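Local structure of helicase of the snf2/rad54 family (Sulfolobus solfataricus, 1Z5Z) at residues Thr38-Ala43 with Asp80-Leu85; Ala47-Leu52 with Leu73-Ile78; Gly112-Ile117 with Ser183-Ile188. The protein probably couples ATP hydrolysis to movement along double-stranded DNA, as SWI2/SNF2 ATPases do, the structure covering its C-terminal domain. All coordinates share one frame; numbering follows the deposited sequence.

Interaction 1: residues Thr38-Ala43 with Asp80-Leu85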
ATOM      1  N   THR A  38      11.678   8.387  -2.020  1.00 36.82           N
ATOM      2  CA  THR A  38      12.440   9.570  -1.684  1.00 37.76           C
ATOM      3  C   THR A  38      13.816   9.036  -1.229  1.00 38.44           C
ATOM      4  O   THR A  38      13.941   7.873  -0.850  1.00 38.04           O
ATOM      5  CB  THR A  38      11.860  10.247  -0.458  1.00 37.24           C
ATOM      6  OG1 THR A  38      11.885   9.296   0.609  1.00 40.71           O
ATOM      7  CG2 THR A  38      10.418  10.749  -0.699  1.00 37.82           C
ATOM      8  N   PRO A  39      14.853   9.880  -1.247  1.00 39.07           N
ATOM      9  CA  PRO A  39      16.178   9.429  -0.809  1.00 39.04           C
ATOM     10  C   PRO A  39      16.120   8.762   0.583  1.00 40.46           C
ATOM     11  O   PRO A  39      16.747   7.713   0.812  1.00 44.15           O
ATOM     12  CB  PRO A  39      16.990  10.726  -0.786  1.00 38.97           C
ATOM     13  CG  PRO A  39      16.433  11.479  -1.905  1.00 39.42           C
ATOM     14  CD  PRO A  39      14.918  11.250  -1.797  1.00 38.65           C
ATOM     15  N   GLU A  40      15.375   9.366   1.510  1.00 40.18           N
ATOM     16  CA  GLU A  40      15.252   8.808   2.843  1.00 39.14           C
ATOM     17  C   GLU A  40      14.681   7.370   2.705  1.00 40.91           C
ATOM     18  O   GLU A  40      15.270   6.408   3.210  1.00 39.82           O
ATOM     19  CB  GLU A  40      14.348   9.695   3.716  1.00 39.75           C
ATOM     20  CG  GLU A  40      14.086   9.147   5.164  1.00 44.62           C
ATOM     21  CD  GLU A  40      13.039   9.956   5.972  1.00 44.69           C
ATOM     22  OE1 GLU A  40      12.220  10.682   5.370  1.00 47.68           O
ATOM     23  OE2 GLU A  40      13.002   9.844   7.221  1.00 49.44           O
ATOM     24  N   GLN A  41      13.577   7.219   1.979  1.00 39.15           N
ATOM     25  CA  GLN A  41      12.964   5.900   1.794  1.00 36.85           C
ATOM     26  C   GLN A  41      13.898   4.876   1.160  1.00 38.28           C
ATOM     27  O   GLN A  41      13.926   3.710   1.579  1.00 37.58           O
ATOM     28  CB  GLN A  41      11.681   5.999   0.942  1.00 32.48           C
ATOM     29  CG  GLN A  41      10.487   6.638   1.642  1.00 33.81           C
ATOM     30  CD  GLN A  41       9.245   6.728   0.742  1.00 38.49           C
ATOM     31  OE1 GLN A  41       9.281   7.337  -0.342  1.00 34.72           O
ATOM     32  NE2 GLN A  41       8.143   6.117   1.185  1.00 31.60           N
ATOM     33  N   ALA A  42      14.658   5.298   0.151  1.00 35.91           N
ATOM     34  CA  ALA A  42      15.563   4.392  -0.535  1.00 36.95           C
ATOM     35  C   ALA A  42      16.653   3.938   0.413  1.00 36.89           C
ATOM     36  O   ALA A  42      17.052   2.765   0.407  1.00 36.04           O
ATOM     37  CB  ALA A  42      16.171   5.064  -1.774  1.00 36.28           C
ATOM     38  N   ALA A  43      17.125   4.847   1.252  1.00 39.07           N
ATOM     39  CA  ALA A  43      18.160   4.460   2.209  1.00 41.61           C
ATOM     40  C   ALA A  43      17.633   3.455   3.228  1.00 39.86           C
ATOM     41  O   ALA A  43      18.334   2.519   3.579  1.00 42.48           O
ATOM     42  CB  ALA A  43      18.700   5.672   2.932  1.00 41.50           C
ATOM     43  N   ASP A  80       5.584   2.939   1.956  1.00 28.52           N
ATOM     44  CA  ASP A  80       4.351   3.683   2.160  1.00 28.06           C
ATOM     45  C   ASP A  80       4.722   5.021   2.796  1.00 28.80           C
ATOM     46  O   ASP A  80       4.346   6.056   2.312  1.00 28.82           O
ATOM     47  CB  ASP A  80       3.408   2.920   3.111  1.00 29.80           C
ATOM     48  CG  ASP A  80       2.458   1.996   2.380  1.00 27.97           C
ATOM     49  OD1 ASP A  80       2.683   1.712   1.159  1.00 29.97           O
ATOM     50  OD2 ASP A  80       1.487   1.558   3.032  1.00 27.29           O
ATOM     51  N   HIS A  81       5.437   4.986   3.922  1.00 32.37           N
ATOM     52  CA  HIS A  81       5.819   6.218   4.602  1.00 33.63           C
ATOM     53  C   HIS A  81       6.821   5.952   5.716  1.00 36.50           C
ATOM     54  O   HIS A  81       6.558   5.172   6.647  1.00 38.79           O
ATOM     55  CB  HIS A  81       4.593   6.898   5.189  1.00 32.14           C
ATOM     56  CG  HIS A  81       4.805   8.345   5.509  1.00 34.02           C
ATOM     57  ND1 HIS A  81       5.774   8.787   6.390  1.00 34.86           N
ATOM     58  CD2 HIS A  81       4.195   9.458   5.028  1.00 32.01           C
ATOM     59  CE1 HIS A  81       5.756  10.106   6.433  1.00 37.95           C
ATOM     60  NE2 HIS A  81       4.804  10.537   5.617  1.00 38.11           N
ATOM     61  N   PRO A  82       7.981   6.619   5.659  1.00 37.98           N
ATOM     62  CA  PRO A  82       8.988   6.402   6.692  1.00 37.02           C
ATOM     63  C   PRO A  82       8.497   6.579   8.133  1.00 36.96           C
ATOM     64  O   PRO A  82       9.034   5.957   9.043  1.00 36.24           O
ATOM     65  CB  PRO A  82      10.093   7.388   6.311  1.00 40.20           C
ATOM     66  CG  PRO A  82       9.400   8.431   5.513  1.00 41.27           C
ATOM     67  CD  PRO A  82       8.441   7.621   4.681  1.00 37.15           C
ATOM     68  N   ALA A  83       7.472   7.389   8.354  1.00 36.66           N
ATOM     69  CA  ALA A  83       6.987   7.596   9.739  1.00 40.03           C
ATOM     70  C   ALA A  83       6.372   6.347  10.410  1.00 43.06           C
ATOM     71  O   ALA A  83       6.248   6.286  11.650  1.00 41.41           O
ATOM     72  CB  ALA A  83       5.983   8.726   9.770  1.00 34.52           C
ATOM     73  N   LEU A  84       5.964   5.357   9.613  1.00 41.87           N
ATOM     74  CA  LEU A  84       5.374   4.138  10.205  1.00 42.48           C
ATOM     75  C   LEU A  84       6.432   3.390  11.056  1.00 44.57           C
ATOM     76  O   LEU A  84       6.090   2.629  11.946  1.00 44.75           O
ATOM     77  CB  LEU A  84       4.865   3.194   9.099  1.00 34.74           C
ATOM     78  CG  LEU A  84       3.720   3.707   8.223  1.00 36.56           C
ATOM     79  CD1 LEU A  84       3.595   2.864   6.967  1.00 29.43           C
ATOM     80  CD2 LEU A  84       2.414   3.675   9.033  1.00 36.93           C
ATOM     81  N   LEU A  85       7.711   3.608  10.735  1.00 47.12           N
ATOM     82  CA  LEU A  85       8.843   2.974  11.402  1.00 48.02           C
ATOM     83  C   LEU A  85       9.748   3.931  12.183  1.00 50.66           C
ATOM     84  O   LEU A  85      10.397   3.525  13.139  1.00 51.41           O
ATOM     85  CB  LEU A  85       9.723   2.255  10.375  1.00 48.60           C
ATOM     86  CG  LEU A  85       9.247   0.914   9.845  1.00 48.19           C
ATOM     87  CD1 LEU A  85      10.382   0.263   9.099  1.00 50.25           C
ATOM     88  CD2 LEU A  85       8.818   0.019  11.016  1.00 52.47           C
TER
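E40 and Q41, in the first turn of helix 39-55, meet the ring of P82 in a small, buried van der Waals contact, placed where the turn before helix 83-86 passes the start of the longer helix. The two residues share the pyrrolidine ring between them. The carboxylate of E40 lies at the CB-CG side, with OE1 3.6 Å from P82 CG, and its chain runs at about a right angle to the proline. Q41 takes the other part of the ring: its CG sits 3.8 Å from P82 CD, and its amide nitrogen NE2 is equally near that carbon. An extended chain with CG anti to the backbone N (chi1 177°) carries the E40 carboxylate out from the helix to the proline.

Each segment has a capping bond of its own. T38 and Q41 form a capping box, in which Q41 N donates to T38 OG1 at 3.0 Å while T38 N returns a bond to Q41 OE1 at 3.1 Å, in the carbonyl plane and on a lone pair. On the opposing segment A83 N donates to H81 ND1 at 2.9 Å, within the plane of the imidazole, a capping bond at the turn that leads into helix 83-86.

Polar ends look past the proline for their mates. E40 OE2 makes salt bridges with R94 and K86, Q41 NE2 donates to I78 O, and Q41 OE1 also accepts from G96 N. The Q41 amide is thus gripped at both ends, which fixes its rotation and settles which end is oxygen. The chemistry implies a division of labour: P82 offers hydrocarbon alone, while the two basic residues are likely to keep E40 ionised beside it.

Interaction 2: residues Ala47-Leu52 with Leu73-Ile78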
ATOM      1  N   ALA A  47      18.920  -0.525   3.672  1.00 37.84           N
ATOM      2  CA  ALA A  47      19.467  -1.031   4.911  1.00 37.79           C
ATOM      3  C   ALA A  47      18.794  -2.318   5.326  1.00 40.41           C
ATOM      4  O   ALA A  47      19.461  -3.307   5.643  1.00 43.73           O
ATOM      5  CB  ALA A  47      19.322   0.011   5.999  1.00 36.09           C
ATOM      6  N   GLU A  48      17.462  -2.319   5.328  1.00 40.65           N
ATOM      7  CA  GLU A  48      16.686  -3.487   5.734  1.00 37.63           C
ATOM      8  C   GLU A  48      16.948  -4.680   4.814  1.00 39.65           C
ATOM      9  O   GLU A  48      16.956  -5.843   5.254  1.00 38.92           O
ATOM     10  CB  GLU A  48      15.187  -3.115   5.735  1.00 37.17           C
ATOM     11  CG  GLU A  48      14.228  -4.228   6.136  1.00 41.55           C
ATOM     12  CD  GLU A  48      14.608  -4.920   7.474  1.00 43.15           C
ATOM     13  OE1 GLU A  48      15.089  -4.230   8.392  1.00 38.70           O
ATOM     14  OE2 GLU A  48      14.420  -6.154   7.593  1.00 42.99           O
ATOM     15  N   VAL A  49      17.166  -4.415   3.529  1.00 35.77           N
ATOM     16  CA  VAL A  49      17.429  -5.525   2.621  1.00 37.14           C
ATOM     17  C   VAL A  49      18.811  -6.099   2.939  1.00 39.54           C
ATOM     18  O   VAL A  49      19.025  -7.311   2.851  1.00 40.19           O
ATOM     19  CB  VAL A  49      17.353  -5.080   1.114  1.00 32.21           C
ATOM     20  CG1 VAL A  49      18.101  -6.097   0.234  1.00 33.26           C
ATOM     21  CG2 VAL A  49      15.860  -4.950   0.683  1.00 30.97           C
ATOM     22  N   GLU A  50      19.741  -5.221   3.312  1.00 43.77           N
ATOM     23  CA  GLU A  50      21.093  -5.656   3.661  1.00 49.53           C
ATOM     24  C   GLU A  50      21.057  -6.399   4.997  1.00 50.86           C
ATOM     25  O   GLU A  50      21.703  -7.437   5.157  1.00 51.31           O
ATOM     26  CB  GLU A  50      22.056  -4.458   3.679  1.00 52.99           C
ATOM     27  CG  GLU A  50      22.457  -4.107   2.253  1.00 60.39           C
ATOM     28  CD  GLU A  50      23.508  -3.028   2.145  1.00 68.51           C
ATOM     29  OE1 GLU A  50      23.172  -1.843   2.369  1.00 71.73           O
ATOM     30  OE2 GLU A  50      24.679  -3.368   1.826  1.00 72.32           O
ATOM     31  N   ASN A  51      20.270  -5.900   5.940  1.00 49.71           N
ATOM     32  CA  ASN A  51      20.144  -6.598   7.207  1.00 49.71           C
ATOM     33  C   ASN A  51      19.580  -8.017   6.959  1.00 49.21           C
ATOM     34  O   ASN A  51      20.122  -8.999   7.459  1.00 50.19           O
ATOM     35  CB  ASN A  51      19.271  -5.791   8.177  1.00 52.75           C
ATOM     36  CG  ASN A  51      20.001  -4.541   8.724  1.00 60.91           C
ATOM     37  OD1 ASN A  51      21.239  -4.492   8.755  1.00 65.31           O
ATOM     38  ND2 ASN A  51      19.237  -3.541   9.166  1.00 61.26           N
ATOM     39  N   LEU A  52      18.534  -8.159   6.149  1.00 46.07           N
ATOM     40  CA  LEU A  52      18.022  -9.501   5.919  1.00 42.64           C
ATOM     41  C   LEU A  52      19.096 -10.438   5.361  1.00 44.15           C
ATOM     42  O   LEU A  52      19.278 -11.536   5.880  1.00 42.30           O
ATOM     43  CB  LEU A  52      16.824  -9.505   4.968  1.00 38.52           C
ATOM     44  CG  LEU A  52      16.303 -10.929   4.744  1.00 39.51           C
ATOM     45  CD1 LEU A  52      15.854 -11.475   6.107  1.00 41.02           C
ATOM     46  CD2 LEU A  52      15.151 -10.967   3.752  1.00 38.72           C
ATOM     47  N   LEU A  73       7.514  -7.119   5.981  1.00 35.80           N
ATOM     48  CA  LEU A  73       6.665  -6.168   6.665  1.00 34.89           C
ATOM     49  C   LEU A  73       7.315  -4.793   6.703  1.00 35.50           C
ATOM     50  O   LEU A  73       6.676  -3.780   6.379  1.00 33.94           O
ATOM     51  CB  LEU A  73       6.396  -6.643   8.098  1.00 35.05           C
ATOM     52  CG  LEU A  73       5.567  -5.706   8.982  1.00 41.21           C
ATOM     53  CD1 LEU A  73       4.208  -5.457   8.335  1.00 42.07           C
ATOM     54  CD2 LEU A  73       5.388  -6.327  10.395  1.00 44.14           C
ATOM     55  N   LYS A  74       8.571  -4.729   7.143  1.00 33.50           N
ATOM     56  CA  LYS A  74       9.223  -3.435   7.207  1.00 31.79           C
ATOM     57  C   LYS A  74       9.347  -2.749   5.836  1.00 29.45           C
ATOM     58  O   LYS A  74       9.164  -1.538   5.732  1.00 30.17           O
ATOM     59  CB  LYS A  74      10.597  -3.540   7.850  1.00 39.38           C
ATOM     60  CG  LYS A  74      10.585  -3.588   9.384  1.00 48.18           C
ATOM     61  CD  LYS A  74      12.051  -3.591   9.842  1.00 54.65           C
ATOM     62  CE  LYS A  74      12.222  -3.505  11.338  1.00 58.77           C
ATOM     63  NZ  LYS A  74      13.660  -3.774  11.647  1.00 64.01           N
ATOM     64  N   LEU A  75       9.687  -3.510   4.809  1.00 29.41           N
ATOM     65  CA  LEU A  75       9.809  -2.955   3.469  1.00 31.36           C
ATOM     66  C   LEU A  75       8.448  -2.397   2.976  1.00 34.46           C
ATOM     67  O   LEU A  75       8.393  -1.337   2.355  1.00 33.46           O
ATOM     68  CB  LEU A  75      10.310  -4.011   2.493  1.00 30.49           C
ATOM     69  CG  LEU A  75      11.688  -4.636   2.784  1.00 32.79           C
ATOM     70  CD1 LEU A  75      11.904  -5.767   1.795  1.00 32.22           C
ATOM     71  CD2 LEU A  75      12.806  -3.595   2.674  1.00 29.18           C
ATOM     72  N   LYS A  76       7.355  -3.110   3.252  1.00 34.22           N
ATOM     73  CA  LYS A  76       6.054  -2.643   2.826  1.00 31.82           C
ATOM     74  C   LYS A  76       5.736  -1.364   3.529  1.00 34.37           C
ATOM     75  O   LYS A  76       5.119  -0.462   2.951  1.00 32.41           O
ATOM     76  CB  LYS A  76       4.977  -3.667   3.115  1.00 29.50           C
ATOM     77  CG  LYS A  76       4.990  -4.917   2.242  1.00 41.02           C
ATOM     78  CD  LYS A  76       3.868  -5.836   2.763  1.00 41.12           C
ATOM     79  CE  LYS A  76       3.747  -7.149   2.020  1.00 52.36           C
ATOM     80  NZ  LYS A  76       2.726  -8.027   2.741  1.00 53.14           N
ATOM     81  N   GLN A  77       6.165  -1.246   4.784  1.00 30.88           N
ATOM     82  CA  GLN A  77       5.878  -0.014   5.500  1.00 33.34           C
ATOM     83  C   GLN A  77       6.748   1.147   5.016  1.00 31.42           C
ATOM     84  O   GLN A  77       6.269   2.261   4.907  1.00 31.83           O
ATOM     85  CB  GLN A  77       6.073  -0.214   7.000  1.00 29.07           C
ATOM     86  CG  GLN A  77       5.019  -1.149   7.614  1.00 36.48           C
ATOM     87  CD  GLN A  77       5.324  -1.435   9.094  1.00 42.58           C
ATOM     88  OE1 GLN A  77       4.613  -0.980   9.983  1.00 42.60           O
ATOM     89  NE2 GLN A  77       6.412  -2.153   9.346  1.00 43.21           N
ATOM     90  N   ILE A  78       8.014   0.862   4.725  1.00 29.57           N
ATOM     91  CA  ILE A  78       8.943   1.879   4.262  1.00 32.70           C
ATOM     92  C   ILE A  78       8.483   2.482   2.938  1.00 30.24           C
ATOM     93  O   ILE A  78       8.536   3.711   2.766  1.00 32.70           O
ATOM     94  CB  ILE A  78      10.387   1.267   4.100  1.00 32.34           C
ATOM     95  CG1 ILE A  78      11.024   1.057   5.497  1.00 32.44           C
ATOM     96  CG2 ILE A  78      11.256   2.146   3.223  1.00 33.85           C
ATOM     97  CD1 ILE A  78      12.408   0.400   5.414  1.00 31.38           C
TER
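E48 reaches from helix 39-55 across K74 of helix 61-78 at about a right angle, and the meeting is as much hydrocarbon as charge. E48 OE1 comes to 3.4 Å from K74 CD. The salt bridge itself is slightly longer, with E48 OE1 3.6 Å from K74 NZ. The lysine therefore lays its aliphatic stem against the carboxylate before its ammonium engages the same oxygen. A bend at chi2 (51°) turns the end of the glutamate aside, and the other oxygen, OE2, is hydrogen-bonded to T71 OG1, one turn earlier on the helix of K74. With one oxygen facing K74 and the other facing T71, the carboxylate is restrained against rotation.

Nearer the backbone of E48, its stem rests obliquely on L75, with E48 CG 3.8 Å from L75 CD2. That same methyl serves a second neighbour, for V49 CG2 approaches L75 CD2 to 3.9 Å, the valine and leucine crossing at about a right angle. L75 CD2 thus touches both the stem of E48 and a branch of V49. I78 adds a looser touch, its CD1 4.5 Å from E48 CB.

Buried and exposed parts are graded across the interface: K74 lies at the surface, whereas V49, L75 and I78 are buried. Helix 257-264 adds I264 against L75. The axes of the two short segments run antiparallel at 173°, 10.3 Å apart at closest approach. This is the packing of an antiparallel helical hairpin, here formed by helices 39-55 and 61-78, with an apolar seam and a salt bridge along its solvent-facing border.

Interaction 3: residues Gly112-Ile117 with Ser183-Ile188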
ATOM      1  N   GLY A 112     -14.601  16.830  -9.758  1.00 50.45           N
ATOM      2  CA  GLY A 112     -15.715  16.583  -8.861  1.00 47.16           C
ATOM      3  C   GLY A 112     -15.814  15.135  -8.388  1.00 46.84           C
ATOM      4  O   GLY A 112     -16.903  14.677  -8.001  1.00 43.89           O
ATOM      5  N   ASP A 113     -14.696  14.406  -8.418  1.00 42.73           N
ATOM      6  CA  ASP A 113     -14.689  12.985  -7.976  1.00 40.53           C
ATOM      7  C   ASP A 113     -14.815  12.803  -6.459  1.00 38.86           C
ATOM      8  O   ASP A 113     -14.381  13.637  -5.684  1.00 39.34           O
ATOM      9  CB  ASP A 113     -13.374  12.298  -8.359  1.00 41.93           C
ATOM     10  CG  ASP A 113     -13.214  12.070  -9.867  1.00 47.05           C
ATOM     11  OD1 ASP A 113     -14.093  12.462 -10.663  1.00 48.25           O
ATOM     12  OD2 ASP A 113     -12.177  11.491 -10.242  1.00 46.41           O
ATOM     13  N   LYS A 114     -15.426  11.692  -6.077  1.00 37.66           N
ATOM     14  CA  LYS A 114     -15.548  11.229  -4.707  1.00 38.75           C
ATOM     15  C   LYS A 114     -14.400  10.201  -4.713  1.00 37.04           C
ATOM     16  O   LYS A 114     -14.368   9.314  -5.553  1.00 36.39           O
ATOM     17  CB  LYS A 114     -16.880  10.524  -4.487  1.00 41.19           C
ATOM     18  CG  LYS A 114     -17.973  11.455  -4.050  1.00 44.83           C
ATOM     19  CD  LYS A 114     -18.967  10.696  -3.208  1.00 47.84           C
ATOM     20  CE  LYS A 114     -19.550  11.646  -2.207  1.00 51.98           C
ATOM     21  NZ  LYS A 114     -20.329  10.961  -1.189  1.00 54.07           N
ATOM     22  N   ILE A 115     -13.482  10.305  -3.769  1.00 34.90           N
ATOM     23  CA  ILE A 115     -12.285   9.469  -3.758  1.00 31.71           C
ATOM     24  C   ILE A 115     -12.168   8.478  -2.592  1.00 32.97           C
ATOM     25  O   ILE A 115     -12.334   8.858  -1.437  1.00 34.22           O
ATOM     26  CB  ILE A 115     -11.072  10.436  -3.762  1.00 33.55           C
ATOM     27  CG1 ILE A 115     -11.164  11.339  -4.994  1.00 33.03           C
ATOM     28  CG2 ILE A 115      -9.762   9.697  -3.708  1.00 30.47           C
ATOM     29  CD1 ILE A 115     -10.762  12.778  -4.693  1.00 36.68           C
ATOM     30  N   ALA A 116     -11.897   7.213  -2.887  1.00 29.91           N
ATOM     31  CA  ALA A 116     -11.720   6.205  -1.821  1.00 30.96           C
ATOM     32  C   ALA A 116     -10.259   5.744  -1.869  1.00 29.31           C
ATOM     33  O   ALA A 116      -9.745   5.429  -2.939  1.00 29.78           O
ATOM     34  CB  ALA A 116     -12.675   4.997  -2.028  1.00 27.09           C
ATOM     35  N   ILE A 117      -9.585   5.718  -0.718  1.00 26.24           N
ATOM     36  CA  ILE A 117      -8.179   5.321  -0.667  1.00 25.77           C
ATOM     37  C   ILE A 117      -8.034   4.105   0.289  1.00 26.56           C
ATOM     38  O   ILE A 117      -8.433   4.174   1.451  1.00 27.35           O
ATOM     39  CB  ILE A 117      -7.286   6.482  -0.157  1.00 23.70           C
ATOM     40  CG1 ILE A 117      -7.487   7.732  -1.045  1.00 26.55           C
ATOM     41  CG2 ILE A 117      -5.801   6.003  -0.142  1.00 24.06           C
ATOM     42  CD1 ILE A 117      -7.002   9.086  -0.415  1.00 27.79           C
ATOM     43  N   SER A 183     -20.437   4.802  -4.666  1.00 40.65           N
ATOM     44  CA  SER A 183     -20.425   6.233  -4.918  1.00 40.16           C
ATOM     45  C   SER A 183     -19.050   6.772  -5.233  1.00 38.98           C
ATOM     46  O   SER A 183     -18.953   7.900  -5.682  1.00 39.06           O
ATOM     47  CB  SER A 183     -21.029   6.991  -3.751  1.00 40.63           C
ATOM     48  OG  SER A 183     -22.352   6.526  -3.547  1.00 40.84           O
ATOM     49  N   ALA A 184     -17.982   5.988  -5.029  1.00 34.49           N
ATOM     50  CA  ALA A 184     -16.651   6.480  -5.366  1.00 35.76           C
ATOM     51  C   ALA A 184     -16.432   6.496  -6.901  1.00 36.99           C
ATOM     52  O   ALA A 184     -16.760   5.539  -7.609  1.00 40.91           O
ATOM     53  CB  ALA A 184     -15.570   5.612  -4.686  1.00 37.24           C
ATOM     54  N   ASN A 185     -15.884   7.597  -7.386  1.00 33.65           N
ATOM     55  CA  ASN A 185     -15.609   7.834  -8.793  1.00 36.41           C
ATOM     56  C   ASN A 185     -14.146   7.541  -9.028  1.00 36.21           C
ATOM     57  O   ASN A 185     -13.731   7.260 -10.129  1.00 36.00           O
ATOM     58  CB  ASN A 185     -15.853   9.328  -9.140  1.00 38.69           C
ATOM     59  CG  ASN A 185     -17.247   9.803  -8.742  1.00 45.80           C
ATOM     60  OD1 ASN A 185     -17.446  10.484  -7.729  1.00 46.63           O
ATOM     61  ND2 ASN A 185     -18.228   9.411  -9.529  1.00 48.64           N
ATOM     62  N   ARG A 186     -13.362   7.621  -7.963  1.00 34.81           N
ATOM     63  CA  ARG A 186     -11.922   7.418  -8.062  1.00 33.04           C
ATOM     64  C   ARG A 186     -11.472   6.533  -6.892  1.00 33.02           C
ATOM     65  O   ARG A 186     -11.897   6.730  -5.748  1.00 29.76           O
ATOM     66  CB  ARG A 186     -11.258   8.781  -8.001  1.00 33.73           C
ATOM     67  CG  ARG A 186      -9.782   8.795  -7.977  1.00 35.88           C
ATOM     68  CD  ARG A 186      -9.234   8.996  -9.356  1.00 39.74           C
ATOM     69  NE  ARG A 186      -9.842  10.118 -10.065  1.00 36.27           N
ATOM     70  CZ  ARG A 186      -9.261  10.724 -11.102  1.00 42.38           C
ATOM     71  NH1 ARG A 186      -8.062  10.314 -11.514  1.00 38.85           N
ATOM     72  NH2 ARG A 186      -9.882  11.704 -11.758  1.00 38.75           N
ATOM     73  N   VAL A 187     -10.618   5.565  -7.182  1.00 30.64           N
ATOM     74  CA  VAL A 187     -10.154   4.663  -6.157  1.00 31.02           C
ATOM     75  C   VAL A 187      -8.639   4.637  -6.259  1.00 34.68           C
ATOM     76  O   VAL A 187      -8.094   4.468  -7.360  1.00 32.28           O
ATOM     77  CB  VAL A 187     -10.699   3.195  -6.380  1.00 34.10           C
ATOM     78  CG1 VAL A 187     -10.165   2.263  -5.291  1.00 31.54           C
ATOM     79  CG2 VAL A 187     -12.228   3.174  -6.380  1.00 33.33           C
ATOM     80  N   ILE A 188      -7.971   4.860  -5.121  1.00 29.38           N
ATOM     81  CA  ILE A 188      -6.511   4.776  -5.055  1.00 27.40           C
ATOM     82  C   ILE A 188      -6.133   3.585  -4.151  1.00 27.66           C
ATOM     83  O   ILE A 188      -6.491   3.560  -2.940  1.00 25.43           O
ATOM     84  CB  ILE A 188      -5.892   6.033  -4.411  1.00 26.12           C
ATOM     85  CG1 ILE A 188      -6.135   7.250  -5.314  1.00 27.13           C
ATOM     86  CG2 ILE A 188      -4.373   5.840  -4.176  1.00 25.08           C
ATOM     87  CD1 ILE A 188      -5.608   8.579  -4.716  1.00 26.84           C
TER
HETATM   88  O   HOH W   1     -18.838  12.917  -7.766  1.00 55.41           O
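R186 grips D113 side-on, sending two nitrogens to a single carboxylate oxygen: NE stands 2.7 Å and NH2 2.8 Å from D113 OD2. That oxygen lies almost in the guanidinium plane, yet the two flat groups are turned 43° against each other, so this is a forked grip on one atom and not a flush, two-oxygen pairing. With CG anti to the backbone N (chi1 175°), and with further bends at chi2 and chi3, the arginine folds back to D113, and its CB packs beside I115 CG1.

Next to the salt bridge, N185 bonds to the backbone just ahead of the strands. Its OD1 takes the backbone N of K114 on a lone pair at 2.9 Å, and a water bridges that oxygen to the carbonyl of G112. The carbonyl of K114 in turn receives two donors, N185 N and R186 N. From there regular pairing takes over, A116 N to R186 O and I188 N to A116 O, each at 2.9 Å. I117 and I188 lie side by side on the face that also carries I115 and R186, while A116 CB meets A184 CB on the other.

Beyond this first shell, A108 of helix 96-110 touches D113, I115 and R186, whereas K114 NZ turns away to the carbonyls of F159 and N162, its ammonium also making a cation-pi contact with F159. A leucine in place of R186 would probably leave the buried carboxylate of D113 without its countercharge and the two hydrogen bonds that R186 gives to OD2. G112, with positive phi, ends the preceding helix in a Schellman motif, and the chain then enters the sheet: a helix-to-strand connection leading into neighbouring parallel strands, as in the RecA-like alpha/beta fold of helicase C-terminal domains.

In the fold
From the N terminus, the chain leaves strand 29-35 and enters helix 39-55, which serves both of the first two contacts. Interaction 2 pairs this helix with helix 61-78 and closes a short connection; interaction 1 encloses it, closing the wider loop where the chain turns into helix 83-86. The two touch directly, through L84 and L85 against Q77 and I78, so the two contacts adjoin one another around helices 39-55, 61-78 and 83-86. Interaction 3 follows in series, joining strands 115-119 and 186-189 inside the parallel sheet across a 65-residue excursion. It lies about 26 Å from interaction 1 and 31 Å from interaction 2, centre to centre, without touching either.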